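Transketolase (Campylobacter jejuni, PDB 3L84) belongs to the transketolase family of thiamine diphosphate-binding proteins, joining two domains of that fold to a smaller C-terminal domain in each subunit of a dimer. Local coordinates at residues A130-N135 / D378-K383. Sequence-based numbering, arbitrary orientation. Where two conformers were deposited one is given.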
# COMPACT_ATOMS: atom_id res chain seq x y z
N ALA A 130 -18.56 -17.05 4.38
CA ALA A 130 -19.82 -17.65 4.76
C ALA A 130 -20.46 -18.34 3.54
O ALA A 130 -21.01 -19.43 3.68
CB ALA A 130 -20.76 -16.58 5.29
N LYS A 131 -20.41 -17.72 2.36
CA LYS A 131 -20.88 -18.41 1.18
C LYS A 131 -20.13 -19.71 0.89
O LYS A 131 -20.76 -20.72 0.52
CB LYS A 131 -20.85 -17.50 -0.05
CG LYS A 131 -21.89 -16.40 -0.02
CD LYS A 131 -23.33 -16.86 0.01
CE LYS A 131 -24.32 -15.70 -0.12
NZ LYS A 131 -25.73 -16.17 -0.23
N LYS A 132 -18.81 -19.72 1.09
CA LYS A 132 -18.07 -20.94 0.91
C LYS A 132 -18.40 -21.96 2.00
O LYS A 132 -18.55 -23.17 1.71
CB LYS A 132 -16.56 -20.68 0.87
CG LYS A 132 -15.72 -21.93 0.58
CD LYS A 132 -16.09 -22.58 -0.77
CE LYS A 132 -15.33 -23.87 -1.04
NZ LYS A 132 -15.78 -24.52 -2.30
N ALA A 133 -18.57 -21.50 3.22
CA ALA A 133 -18.97 -22.39 4.31
C ALA A 133 -20.33 -23.03 4.00
O ALA A 133 -20.56 -24.21 4.29
CB ALA A 133 -19.02 -21.62 5.65
N GLN A 134 -21.25 -22.25 3.42
CA GLN A 134 -22.58 -22.74 3.03
C GLN A 134 -22.42 -23.81 1.92
O GLN A 134 -23.11 -24.83 1.92
CB GLN A 134 -23.45 -21.57 2.52
CG GLN A 134 -24.93 -21.85 2.37
CD GLN A 134 -25.67 -20.71 1.69
OE1 GLN A 134 -25.33 -19.54 1.88
NE2 GLN A 134 -26.68 -21.04 0.92
N ASN A 135 -21.52 -23.56 0.98
CA ASN A 135 -21.22 -24.56 -0.05
C ASN A 135 -20.74 -25.88 0.56
O ASN A 135 -21.13 -26.96 0.11
CB ASN A 135 -20.15 -24.03 -1.03
CG ASN A 135 -19.70 -25.08 -2.03
OD1 ASN A 135 -20.45 -25.41 -2.95
ND2 ASN A 135 -18.52 -25.61 -1.83
N ASP A 378 -13.68 -23.25 -9.40
CA ASP A 378 -13.73 -21.82 -9.05
C ASP A 378 -14.72 -21.55 -7.93
O ASP A 378 -15.78 -22.18 -7.84
CB ASP A 378 -14.17 -20.98 -10.27
CG ASP A 378 -13.09 -20.86 -11.35
OD1 ASP A 378 -11.92 -21.23 -11.10
OD2 ASP A 378 -13.45 -20.41 -12.46
N PHE A 379 -14.38 -20.59 -7.09
CA PHE A 379 -15.30 -20.12 -6.05
C PHE A 379 -16.63 -19.75 -6.68
O PHE A 379 -16.64 -19.20 -7.76
CB PHE A 379 -14.65 -18.90 -5.38
CG PHE A 379 -15.50 -18.24 -4.29
CD1 PHE A 379 -16.53 -17.39 -4.62
CD2 PHE A 379 -15.27 -18.51 -2.92
CE1 PHE A 379 -17.33 -16.81 -3.63
CE2 PHE A 379 -16.07 -17.89 -1.94
CZ PHE A 379 -17.09 -17.07 -2.31
N VAL A 380 -17.77 -20.04 -6.07
CA VAL A 380 -17.94 -20.61 -4.73
C VAL A 380 -17.92 -22.13 -4.68
O VAL A 380 -17.65 -22.71 -3.62
CB VAL A 380 -19.28 -20.10 -4.11
CG1 VAL A 380 -20.47 -20.84 -4.71
CG2 VAL A 380 -19.24 -20.23 -2.59
N GLU A 381 -18.17 -22.80 -5.79
CA GLU A 381 -18.27 -24.26 -5.77
C GLU A 381 -16.94 -24.95 -5.52
O GLU A 381 -16.87 -26.02 -4.91
CB GLU A 381 -18.88 -24.79 -7.08
CG GLU A 381 -20.35 -24.46 -7.20
CD GLU A 381 -20.63 -23.09 -7.76
OE1 GLU A 381 -19.68 -22.36 -8.13
OE2 GLU A 381 -21.84 -22.73 -7.80
N GLY A 382 -15.88 -24.31 -6.00
CA GLY A 382 -14.52 -24.80 -5.84
C GLY A 382 -13.64 -23.94 -4.96
O GLY A 382 -14.12 -23.12 -4.17
N LYS A 383 -12.34 -24.12 -5.15
CA LYS A 383 -11.34 -23.55 -4.27
C LYS A 383 -10.59 -22.34 -4.82
O LYS A 383 -9.99 -21.62 -4.04
CB LYS A 383 -10.28 -24.59 -3.95
CG LYS A 383 -10.73 -25.69 -3.01
CD LYS A 383 -9.49 -26.47 -2.61
CE LYS A 383 -9.74 -27.57 -1.63
NZ LYS A 383 -9.33 -27.43 -0.23
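The ring of Phe379 is met obliquely by the CB atoms of Lys131 and Lys132, its CE2 lying 4.0 Å from CB of Lys132. Over one face, near the rim, sits CB of Val380, whose peptide bond with Phe379 is cis; His170 meets the ring edge-to-face. Compact and branched, Val380 packs against the helix, its CG2 3.5 Å from O of Lys131. Lys131 sends its ammonium group away, to a salt bridge with Asp173. Lysine suits position 132 because its long chain carries a charge past this nonpolar patch. With CG anti to the backbone N (chi1 -176°) and a bend at chi2, Lys132 delivers NZ to two loop carbonyls. NZ of Lys132 donates to O of Val380 at 2.9 Å, tilted from the carbonyl plane, and to O of Gly382 at 2.9 Å, this time from well above the plane of the Gly382 carbonyl, at a C=O...N angle of 109°. Helix 118-137 of the thiamine diphosphate-binding region is thereby joined to the loop leading into strand 384-386 of the pyrimidine-binding region. Both acceptors being backbone carbonyls, their partial negative charges would be expected to stabilise the buried ammonium.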